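Local coordinates for protein 1-deoxy-D-xylulose 5-phosphate reductoisomerase (Zymomonas mobilis, PDB 1R0K) that catalyses the NADPH-dependent rearrangement and reduction of 1-deoxy-D-xylulose 5-phosphate to 2-C-methyl-D-erythritol 4-phosphate, using a divalent metal ion, at residues B[159-164]-B[250-255]; B[169-174]-B[234-239]; B[5-10]-B[29-34]. One frame throughout, in Å; residues are numbered along the deposited sequence.

Contact 1: residues B[159-164]-B[250-255]; sequences CFPHHN and VEYLDG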
loop_
_atom_site.group_PDB
_atom_site.type_symbol
_atom_site.label_atom_id
_atom_site.label_comp_id
_atom_site.label_asym_id
_atom_site.label_seq_id
_atom_site.Cartn_x
_atom_site.Cartn_y
_atom_site.Cartn_z
ATOM N N CYS B 159 3.169 -0.948 5.032
ATOM C CA CYS B 159 1.739 -0.649 5.005
ATOM C C CYS B 159 1.148 -0.480 6.407
ATOM O O CYS B 159 -0.055 -0.269 6.546
ATOM C CB CYS B 159 0.981 -1.787 4.312
ATOM S SG CYS B 159 1.522 -2.167 2.632
ATOM N N PHE B 160 1.996 -0.565 7.426
ATOM C CA PHE B 160 1.587 -0.494 8.834
ATOM C C PHE B 160 1.576 0.901 9.461
ATOM O O PHE B 160 2.476 1.704 9.234
ATOM C CB PHE B 160 2.515 -1.403 9.657
ATOM C CG PHE B 160 2.021 -1.697 11.048
ATOM C CD1 PHE B 160 1.097 -2.713 11.269
ATOM C CD2 PHE B 160 2.481 -0.959 12.139
ATOM C CE1 PHE B 160 0.633 -2.997 12.562
ATOM C CE2 PHE B 160 2.026 -1.231 13.434
ATOM C CZ PHE B 160 1.097 -2.255 13.646
ATOM N N PRO B 161 0.553 1.204 10.277
ATOM C CA PRO B 161 0.490 2.523 10.917
ATOM C C PRO B 161 1.354 2.524 12.180
ATOM O O PRO B 161 0.866 2.272 13.281
ATOM C CB PRO B 161 -0.992 2.674 11.235
ATOM C CG PRO B 161 -1.371 1.270 11.623
ATOM C CD PRO B 161 -0.666 0.423 10.557
ATOM N N HIS B 162 2.640 2.803 12.015
ATOM C CA HIS B 162 3.562 2.828 13.147
ATOM C C HIS B 162 3.129 3.891 14.159
ATOM O O HIS B 162 2.758 4.997 13.779
ATOM C CB HIS B 162 4.984 3.122 12.653
ATOM C CG HIS B 162 5.417 2.256 11.506
ATOM N ND1 HIS B 162 5.523 0.885 11.607
ATOM C CD2 HIS B 162 5.735 2.565 10.226
ATOM C CE1 HIS B 162 5.883 0.387 10.437
ATOM N NE2 HIS B 162 6.017 1.385 9.582
ATOM N N HIS B 163 3.165 3.548 15.442
ATOM C CA HIS B 163 2.781 4.483 16.502
ATOM C C HIS B 163 1.264 4.680 16.596
ATOM O O HIS B 163 0.783 5.500 17.383
ATOM C CB HIS B 163 3.468 5.839 16.283
ATOM C CG HIS B 163 4.954 5.742 16.132
ATOM N ND1 HIS B 163 5.646 6.412 15.145
ATOM C CD2 HIS B 163 5.880 5.047 16.834
ATOM C CE1 HIS B 163 6.933 6.130 15.243
ATOM N NE2 HIS B 163 7.102 5.304 16.259
ATOM N N ASN B 164 0.519 3.933 15.785
ATOM C CA ASN B 164 -0.941 4.002 15.785
ATOM C C ASN B 164 -1.524 2.619 15.510
ATOM O O ASN B 164 -2.396 2.464 14.662
ATOM C CB ASN B 164 -1.436 4.985 14.719
ATOM C CG ASN B 164 -1.276 6.433 15.140
ATOM O OD1 ASN B 164 -1.803 6.850 16.172
ATOM N ND2 ASN B 164 -0.551 7.206 14.340
ATOM N N VAL B 250 -2.359 -4.692 4.934
ATOM C CA VAL B 250 -2.859 -4.197 6.212
ATOM C C VAL B 250 -4.154 -3.428 5.967
ATOM O O VAL B 250 -4.179 -2.484 5.169
ATOM C CB VAL B 250 -1.859 -3.226 6.893
ATOM C CG1 VAL B 250 -2.460 -2.698 8.187
ATOM C CG2 VAL B 250 -0.540 -3.925 7.175
ATOM N N GLU B 251 -5.232 -3.830 6.633
ATOM C CA GLU B 251 -6.491 -3.112 6.471
ATOM C C GLU B 251 -6.685 -2.175 7.650
ATOM O O GLU B 251 -6.447 -2.546 8.802
ATOM C CB GLU B 251 -7.693 -4.059 6.392
ATOM C CG GLU B 251 -8.986 -3.316 6.029
ATOM C CD GLU B 251 -10.213 -4.203 6.044
ATOM O OE1 GLU B 251 -10.140 -5.336 5.532
ATOM O OE2 GLU B 251 -11.260 -3.755 6.558
ATOM N N TYR B 252 -7.131 -0.962 7.342
ATOM C CA TYR B 252 -7.369 0.061 8.346
ATOM C C TYR B 252 -8.852 0.121 8.700
ATOM O O TYR B 252 -9.693 -0.408 7.970
ATOM C CB TYR B 252 -6.891 1.420 7.820
ATOM C CG TYR B 252 -5.383 1.519 7.690
ATOM C CD1 TYR B 252 -4.669 0.673 6.833
ATOM C CD2 TYR B 252 -4.667 2.427 8.462
ATOM C CE1 TYR B 252 -3.273 0.734 6.761
ATOM C CE2 TYR B 252 -3.278 2.496 8.399
ATOM C CZ TYR B 252 -2.587 1.652 7.553
ATOM O OH TYR B 252 -1.216 1.729 7.521
ATOM N N LEU B 253 -9.149 0.769 9.825
ATOM C CA LEU B 253 -10.508 0.929 10.345
ATOM C C LEU B 253 -11.489 1.550 9.362
ATOM O O LEU B 253 -12.702 1.360 9.500
ATOM C CB LEU B 253 -10.494 1.791 11.620
ATOM C CG LEU B 253 -9.584 1.389 12.786
ATOM C CD1 LEU B 253 -9.846 2.317 13.975
ATOM C CD2 LEU B 253 -9.839 -0.056 13.177
ATOM N N ASP B 254 -10.984 2.297 8.384
ATOM C CA ASP B 254 -11.868 2.918 7.412
ATOM C C ASP B 254 -12.175 2.021 6.217
ATOM O O ASP B 254 -12.909 2.411 5.313
ATOM C CB ASP B 254 -11.316 4.278 6.939
ATOM C CG ASP B 254 -9.936 4.186 6.318
ATOM O OD1 ASP B 254 -9.558 3.103 5.827
ATOM O OD2 ASP B 254 -9.232 5.219 6.304
ATOM N N GLY B 255 -11.626 0.810 6.230
ATOM C CA GLY B 255 -11.865 -0.130 5.152
ATOM C C GLY B 255 -10.736 -0.163 4.144
ATOM O O GLY B 255 -10.687 -1.033 3.274
#

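Contact 2: residues B[169-174]-B[234-239]; sequences RRIIIT and EKFEIL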
loop_
_atom_site.group_PDB
_atom_site.type_symbol
_atom_site.label_atom_id
_atom_site.label_comp_id
_atom_site.label_asym_id
_atom_site.label_seq_id
_atom_site.Cartn_x
_atom_site.Cartn_y
_atom_site.Cartn_z
ATOM N N ARG B 169 -7.262 -3.074 11.422
ATOM C CA ARG B 169 -8.413 -3.953 11.573
ATOM C C ARG B 169 -7.900 -5.379 11.400
ATOM O O ARG B 169 -8.283 -6.284 12.139
ATOM C CB ARG B 169 -9.479 -3.669 10.517
ATOM C CG ARG B 169 -10.593 -4.716 10.490
ATOM C CD ARG B 169 -11.758 -4.238 9.658
ATOM N NE ARG B 169 -12.432 -3.116 10.304
ATOM C CZ ARG B 169 -12.932 -2.073 9.653
ATOM N NH1 ARG B 169 -12.829 -2.004 8.332
ATOM N NH2 ARG B 169 -13.547 -1.106 10.323
ATOM N N ARG B 170 -7.032 -5.575 10.414
ATOM C CA ARG B 170 -6.459 -6.893 10.173
ATOM C C ARG B 170 -5.171 -6.813 9.362
ATOM O O ARG B 170 -4.963 -5.877 8.593
ATOM C CB ARG B 170 -7.456 -7.804 9.441
ATOM C CG ARG B 170 -7.871 -7.315 8.064
ATOM C CD ARG B 170 -8.555 -8.410 7.217
ATOM N NE ARG B 170 -9.172 -7.813 6.038
ATOM C CZ ARG B 170 -9.624 -8.476 4.976
ATOM N NH1 ARG B 170 -9.538 -9.798 4.902
ATOM N NH2 ARG B 170 -10.176 -7.800 3.981
ATOM N N ILE B 171 -4.295 -7.789 9.577
ATOM C CA ILE B 171 -3.044 -7.890 8.837
ATOM C C ILE B 171 -3.174 -9.196 8.060
ATOM O O ILE B 171 -3.437 -10.255 8.636
ATOM C CB ILE B 171 -1.809 -7.965 9.768
ATOM C CG1 ILE B 171 -1.541 -6.590 10.386
ATOM C CG2 ILE B 171 -0.592 -8.460 8.987
ATOM C CD1 ILE B 171 -0.295 -6.530 11.255
ATOM N N ILE B 172 -3.007 -9.107 6.748
ATOM C CA ILE B 172 -3.125 -10.270 5.888
ATOM C C ILE B 172 -1.750 -10.721 5.428
ATOM O O ILE B 172 -1.070 -10.010 4.694
ATOM C CB ILE B 172 -3.968 -9.952 4.645
ATOM C CG1 ILE B 172 -5.309 -9.351 5.065
ATOM C CG2 ILE B 172 -4.176 -11.216 3.817
ATOM C CD1 ILE B 172 -6.114 -8.816 3.900
ATOM N N ILE B 173 -1.334 -11.891 5.888
ATOM C CA ILE B 173 -0.055 -12.432 5.480
ATOM C C ILE B 173 -0.352 -13.296 4.262
ATOM O O ILE B 173 -1.052 -14.302 4.359
ATOM C CB ILE B 173 0.574 -13.307 6.577
ATOM C CG1 ILE B 173 0.717 -12.504 7.869
ATOM C CG2 ILE B 173 1.933 -13.819 6.116
ATOM C CD1 ILE B 173 1.258 -13.318 9.028
ATOM N N THR B 174 0.149 -12.884 3.107
ATOM C CA THR B 174 -0.074 -13.660 1.896
ATOM C C THR B 174 0.842 -14.873 1.913
ATOM O O THR B 174 1.920 -14.838 2.508
ATOM C CB THR B 174 0.176 -12.818 0.639
ATOM O OG1 THR B 174 1.432 -12.136 0.755
ATOM C CG2 THR B 174 -0.951 -11.802 0.465
ATOM N N GLU B 234 -5.904 -12.449 16.866
ATOM C CA GLU B 234 -7.125 -12.605 16.081
ATOM C C GLU B 234 -7.209 -11.652 14.890
ATOM O O GLU B 234 -8.041 -11.838 14.001
ATOM C CB GLU B 234 -8.367 -12.439 16.968
ATOM C CG GLU B 234 -8.153 -11.626 18.233
ATOM C CD GLU B 234 -7.207 -12.315 19.204
ATOM O OE1 GLU B 234 -7.351 -13.539 19.410
ATOM O OE2 GLU B 234 -6.324 -11.636 19.765
ATOM N N LYS B 235 -6.349 -10.640 14.862
ATOM C CA LYS B 235 -6.361 -9.682 13.760
ATOM C C LYS B 235 -5.501 -10.140 12.590
ATOM O O LYS B 235 -5.373 -9.431 11.594
ATOM C CB LYS B 235 -5.890 -8.306 14.233
ATOM C CG LYS B 235 -6.855 -7.632 15.204
ATOM C CD LYS B 235 -6.573 -6.138 15.295
ATOM C CE LYS B 235 -7.632 -5.418 16.122
ATOM N NZ LYS B 235 -7.410 -3.946 16.138
ATOM N N PHE B 236 -4.910 -11.324 12.715
ATOM C CA PHE B 236 -4.084 -11.872 11.647
ATOM C C PHE B 236 -4.858 -12.843 10.780
ATOM O O PHE B 236 -5.692 -13.611 11.266
ATOM C CB PHE B 236 -2.859 -12.593 12.206
ATOM C CG PHE B 236 -1.792 -11.671 12.701
ATOM C CD1 PHE B 236 -1.839 -11.162 13.994
ATOM C CD2 PHE B 236 -0.746 -11.294 11.867
ATOM C CE1 PHE B 236 -0.857 -10.290 14.452
ATOM C CE2 PHE B 236 0.243 -10.419 12.314
ATOM C CZ PHE B 236 0.188 -9.917 13.606
ATOM N N GLU B 237 -4.575 -12.792 9.487
ATOM C CA GLU B 237 -5.201 -13.669 8.518
ATOM C C GLU B 237 -4.143 -14.137 7.541
ATOM O O GLU B 237 -3.257 -13.372 7.166
ATOM C CB GLU B 237 -6.279 -12.929 7.729
ATOM C CG GLU B 237 -7.622 -12.824 8.414
ATOM C CD GLU B 237 -8.591 -11.981 7.617
ATOM O OE1 GLU B 237 -8.457 -11.939 6.373
ATOM O OE2 GLU B 237 -9.493 -11.375 8.234
ATOM N N ILE B 238 -4.226 -15.395 7.140
ATOM C CA ILE B 238 -3.293 -15.914 6.157
ATOM C C ILE B 238 -4.132 -16.060 4.898
ATOM O O ILE B 238 -5.235 -16.608 4.939
ATOM C CB ILE B 238 -2.717 -17.281 6.573
ATOM C CG1 ILE B 238 -1.892 -17.118 7.853
ATOM C CG2 ILE B 238 -1.859 -17.860 5.441
ATOM C CD1 ILE B 238 -1.365 -18.432 8.406
ATOM N N LEU B 239 -3.632 -15.529 3.791
ATOM C CA LEU B 239 -4.349 -15.600 2.526
ATOM C C LEU B 239 -3.463 -16.254 1.479
ATOM O O LEU B 239 -2.371 -15.762 1.190
ATOM C CB LEU B 239 -4.756 -14.189 2.066
ATOM C CG LEU B 239 -5.425 -14.044 0.690
ATOM C CD1 LEU B 239 -6.778 -14.741 0.680
ATOM C CD2 LEU B 239 -5.594 -12.568 0.349
#

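Contact 3: residues B[5-10]-B[29-34]; sequences RTVTVL and DRYQVI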
loop_
_atom_site.group_PDB
_atom_site.type_symbol
_atom_site.label_atom_id
_atom_site.label_comp_id
_atom_site.label_asym_id
_atom_site.label_seq_id
_atom_site.Cartn_x
_atom_site.Cartn_y
_atom_site.Cartn_z
ATOM N N ARG B 5 27.422 6.943 6.571
ATOM C CA ARG B 5 26.696 6.191 7.583
ATOM C C ARG B 5 27.407 4.847 7.721
ATOM O O ARG B 5 27.681 4.183 6.720
ATOM C CB ARG B 5 25.250 5.977 7.141
ATOM C CG ARG B 5 24.373 5.340 8.199
ATOM C CD ARG B 5 22.992 5.017 7.648
ATOM N NE ARG B 5 22.080 4.593 8.703
ATOM C CZ ARG B 5 20.874 4.082 8.489
ATOM N NH1 ARG B 5 20.429 3.925 7.251
ATOM N NH2 ARG B 5 20.113 3.733 9.517
ATOM N N THR B 6 27.708 4.450 8.953
ATOM C CA THR B 6 28.406 3.192 9.196
ATOM C C THR B 6 27.478 1.976 9.155
ATOM O O THR B 6 26.382 1.997 9.721
ATOM C CB THR B 6 29.139 3.221 10.554
ATOM O OG1 THR B 6 28.208 3.521 11.604
ATOM C CG2 THR B 6 30.230 4.284 10.538
ATOM N N VAL B 7 27.931 0.920 8.489
ATOM C CA VAL B 7 27.137 -0.293 8.360
ATOM C C VAL B 7 27.910 -1.576 8.644
ATOM O O VAL B 7 29.105 -1.690 8.347
ATOM C CB VAL B 7 26.535 -0.415 6.946
ATOM C CG1 VAL B 7 25.667 0.789 6.642
ATOM C CG2 VAL B 7 27.646 -0.541 5.911
ATOM N N THR B 8 27.210 -2.539 9.230
ATOM C CA THR B 8 27.781 -3.840 9.530
ATOM C C THR B 8 26.828 -4.895 9.001
ATOM O O THR B 8 25.611 -4.786 9.166
ATOM C CB THR B 8 27.985 -4.041 11.045
ATOM O OG1 THR B 8 29.172 -3.355 11.458
ATOM C CG2 THR B 8 28.112 -5.519 11.384
ATOM N N VAL B 9 27.385 -5.903 8.346
ATOM C CA VAL B 9 26.574 -6.976 7.802
ATOM C C VAL B 9 26.961 -8.295 8.457
ATOM O O VAL B 9 28.059 -8.813 8.245
ATOM C CB VAL B 9 26.753 -7.099 6.281
ATOM C CG1 VAL B 9 25.798 -8.158 5.727
ATOM C CG2 VAL B 9 26.506 -5.753 5.621
ATOM N N LEU B 10 26.056 -8.814 9.276
ATOM C CA LEU B 10 26.270 -10.085 9.953
ATOM C C LEU B 10 25.702 -11.146 9.011
ATOM O O LEU B 10 24.493 -11.205 8.801
ATOM C CB LEU B 10 25.526 -10.092 11.291
ATOM C CG LEU B 10 25.836 -8.900 12.206
ATOM C CD1 LEU B 10 24.974 -8.990 13.451
ATOM C CD2 LEU B 10 27.330 -8.893 12.578
ATOM N N ASP B 29 29.845 6.005 -1.189
ATOM C CA ASP B 29 30.023 7.399 -0.803
ATOM C C ASP B 29 29.020 7.737 0.300
ATOM O O ASP B 29 29.128 8.771 0.961
ATOM C CB ASP B 29 29.806 8.323 -2.007
ATOM C CG ASP B 29 28.394 8.254 -2.554
ATOM O OD1 ASP B 29 27.927 7.140 -2.877
ATOM O OD2 ASP B 29 27.752 9.319 -2.670
ATOM N N ARG B 30 28.051 6.846 0.501
ATOM C CA ARG B 30 27.012 7.040 1.513
ATOM C C ARG B 30 27.191 6.112 2.715
ATOM O O ARG B 30 26.742 6.420 3.821
ATOM C CB ARG B 30 25.629 6.793 0.895
ATOM C CG ARG B 30 25.147 7.879 -0.063
ATOM C CD ARG B 30 23.977 7.395 -0.923
ATOM N NE ARG B 30 22.926 6.754 -0.133
ATOM C CZ ARG B 30 21.885 6.101 -0.649
ATOM N NH1 ARG B 30 21.743 5.996 -1.966
ATOM N NH2 ARG B 30 20.988 5.540 0.156
ATOM N N TYR B 31 27.854 4.982 2.493
ATOM C CA TYR B 31 28.058 4.002 3.550
ATOM C C TYR B 31 29.500 3.600 3.800
ATOM O O TYR B 31 30.274 3.402 2.866
ATOM C CB TYR B 31 27.252 2.740 3.243
ATOM C CG TYR B 31 25.787 3.012 3.027
ATOM C CD1 TYR B 31 25.217 2.893 1.761
ATOM C CD2 TYR B 31 24.976 3.422 4.082
ATOM C CE1 TYR B 31 23.873 3.181 1.548
ATOM C CE2 TYR B 31 23.629 3.711 3.880
ATOM C CZ TYR B 31 23.084 3.589 2.612
ATOM O OH TYR B 31 21.754 3.885 2.410
ATOM N N GLN B 32 29.835 3.460 5.078
ATOM C CA GLN B 32 31.163 3.048 5.512
ATOM C C GLN B 32 31.027 1.702 6.220
ATOM O O GLN B 32 30.401 1.600 7.275
ATOM C CB GLN B 32 31.754 4.083 6.469
ATOM C CG GLN B 32 32.899 3.551 7.313
ATOM C CD GLN B 32 33.628 4.646 8.063
ATOM O OE1 GLN B 32 33.008 5.502 8.701
ATOM N NE2 GLN B 32 34.955 4.622 7.996
ATOM N N VAL B 33 31.614 0.667 5.632
ATOM C CA VAL B 33 31.533 -0.667 6.200
ATOM C C VAL B 33 32.431 -0.865 7.412
ATOM O O VAL B 33 33.644 -0.679 7.336
ATOM C CB VAL B 33 31.889 -1.726 5.152
ATOM C CG1 VAL B 33 31.812 -3.114 5.764
ATOM C CG2 VAL B 33 30.940 -1.617 3.972
ATOM N N ILE B 34 31.825 -1.245 8.531
ATOM C CA ILE B 34 32.572 -1.499 9.749
ATOM C C ILE B 34 32.984 -2.966 9.758
ATOM O O ILE B 34 34.136 -3.297 9.489
ATOM C CB ILE B 34 31.722 -1.200 11.008
ATOM C CG1 ILE B 34 31.276 0.265 11.004
ATOM C CG2 ILE B 34 32.535 -1.486 12.269
ATOM C CD1 ILE B 34 32.418 1.260 10.993
HETATM O O HOH W 1 20.972 5.336 4.765
#

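Contact 1: residues B[159-164]-B[250-255]
The ring of Tyr252 meets Cys159 O at its edge, near the ring plane. Pro161 CB approaches the same ring obliquely and comes within 3.6 Å of Tyr252 CE2. On the other segment, one face of the Phe160 ring is covered near its rim by Pro161 CD. The His162 ring has Phe160 O over its centre, 3.5 Å above the plane.

Tyr252 OH gives a short hydrogen bond, 2.5 Å, to Cys159 O. The hydroxyl reaches the oxygen from above the carbonyl plane, 43° out of it. Tyr252 CG is anti to the carbonyl carbon and beside the backbone N (chi1 -69°), and this swings the phenol across to the loop. Tyr252 OH also lies 3.4 Å from Pro161 CD.

The contact joins the loop that follows helix 151-159 to the end of strand 246-252. Pro161 is the centre of an inverse gamma turn and begins a type II turn. Tyr252 begins the type I turn, to Gly255, in the beta hairpin of strands 246-252 and 257-261. A phenylalanine in place of Tyr252 would probably leave Cys159 O without its phenol donor and the loop less firmly tied to the strand.

Beside this bond Val250 packs on Cys159: Val250 CG2 lies 3.9 Å from Cys159 CB, and Val250 CB lies 3.5 Å from the carbonyl oxygen Cys159 O. Leu258 of strand 257-261 touches both Cys159 and Tyr252. Arg279 of the second subunit makes a cation-pi contact with Tyr252 and a salt bridge with Asp254.

Contact 2: residues B[169-174]-B[234-239]
Arg170 reaches across to Glu237 on the neighbouring strand. Arg170 CB lies 3.4 Å from Lys235 O. CG stands between the backbone N and the carbonyl carbon (chi1 62°), and from there the chain runs extended to NE. Arg170 CD passes the carboxylate, 3.3 Å from Glu237 OE2. NE turns to another partner, in a salt bridge with Glu251. Arg170 NH1 gives the salt bridge to Glu237 OE1 at 2.8 Å. That oxygen is in the guanidinium plane and is met on its syn side. NH2 bonds Leu287 O of the second subunit. Ile172 CD1 covers one face of the Arg170 guanidinium, 3.6 Å above its centre. These partners probably fix the group's rotation.

Four backbone bonds join the strands in parallel, from Ile171 N to Lys235 O through to Leu239 N to Ile173 O. Ile172 CG2 packs tightly on Leu239 CB, at 3.5 Å. On the other face Phe236 meets Ile171 and Ile173. Helix 216-229 covers them, with Leu222 on Phe236 and Ile173 and Phe229 on Ile171. Ile173 also touches Glu152, a predicted manganese ligand. Strands 168-175 and 236-240, parallel neighbours joined through helices that include 216-229, make a beta-alpha-beta crossover at the edge of the mixed sheet within this chain.

Contact 3: residues B[5-10]-B[29-34]
Arg5 to Val7 pair with Tyr31 to Val33 as neighbouring parallel strands, in the first beta-alpha-beta unit of the NADPH-binding Rossmann domain. Helix 15-25 links the two strands and packs on the face that carries Val7 and Val33, where Ile24 touches both valines. The strand axes are 41° apart, a marked twist.

Four backbone bonds set the register. Arg5 N binds Arg30 O, and Gln32 N returns to Arg5 O. Val7 N then binds Gln32 O. Ile34 N binds Val7 O at 2.8 Å, and the ladder continues from Val9 to Ala35 and Thr37.

Arg5 and Tyr31 lie side by side and point the same way. Arg5 CB is 4.0 Å from Tyr31 CD2. With CG trans to the backbone N (chi1 -173°) and an extended chain, the arginine runs along the tyrosine to its hydroxyl end. There one water bridges the two residues: it accepts a hydrogen bond from Arg5 NH1 at 2.9 Å and lies 2.9 Å from Tyr31 OH. Arg30 NH2 bonds Tyr31 OH weakly. Arg5 NE forms a salt bridge with Asp95. Val7 CG1 comes obliquely to the same ring, 3.7 Å from Tyr31 CD2, while Arg30 CB lies over one ring face toward the rim.

The opposite sheet face carries Thr6 and Gln32. Thr6 CB packs on Ile34 CG1 at 3.7 Å, and Thr6 OG1 bonds Asp95 N. Further along, Thr8 OG1 lies 3.4 Å from Ile34 CB and bonds Ala35 N.

The polar ends of Arg5 and Tyr31 thus meet through water and not directly. Asp95 probably balances the arginine's charge, and the aliphatic stem of Arg5 and Val7 both pack on the Tyr31 ring.

Overall arrangement
Contacts 1 and 2 both reach one mixed sheet, with centres about 12 Å apart. Strands 246-252 and 168-175 are neighbours in it. They meet at a classic beta bulge, where Glu251 of contact 1 faces both arginines of contact 2. Glu251 OE1 takes Arg170 NE at 2.7 Å, and OE2 takes Arg169 NH1. Both contacts touch the second subunit. Contact 2 lies nearer the predicted metal site: the Ile173 side chain is about 4 Å from that of Glu152, against about 10 Å for Val250 of contact 1. Contact 3 stands apart in the NADPH-binding domain, its centre about 32 Å from that of contact 1 and about 35 Å from that of contact 2.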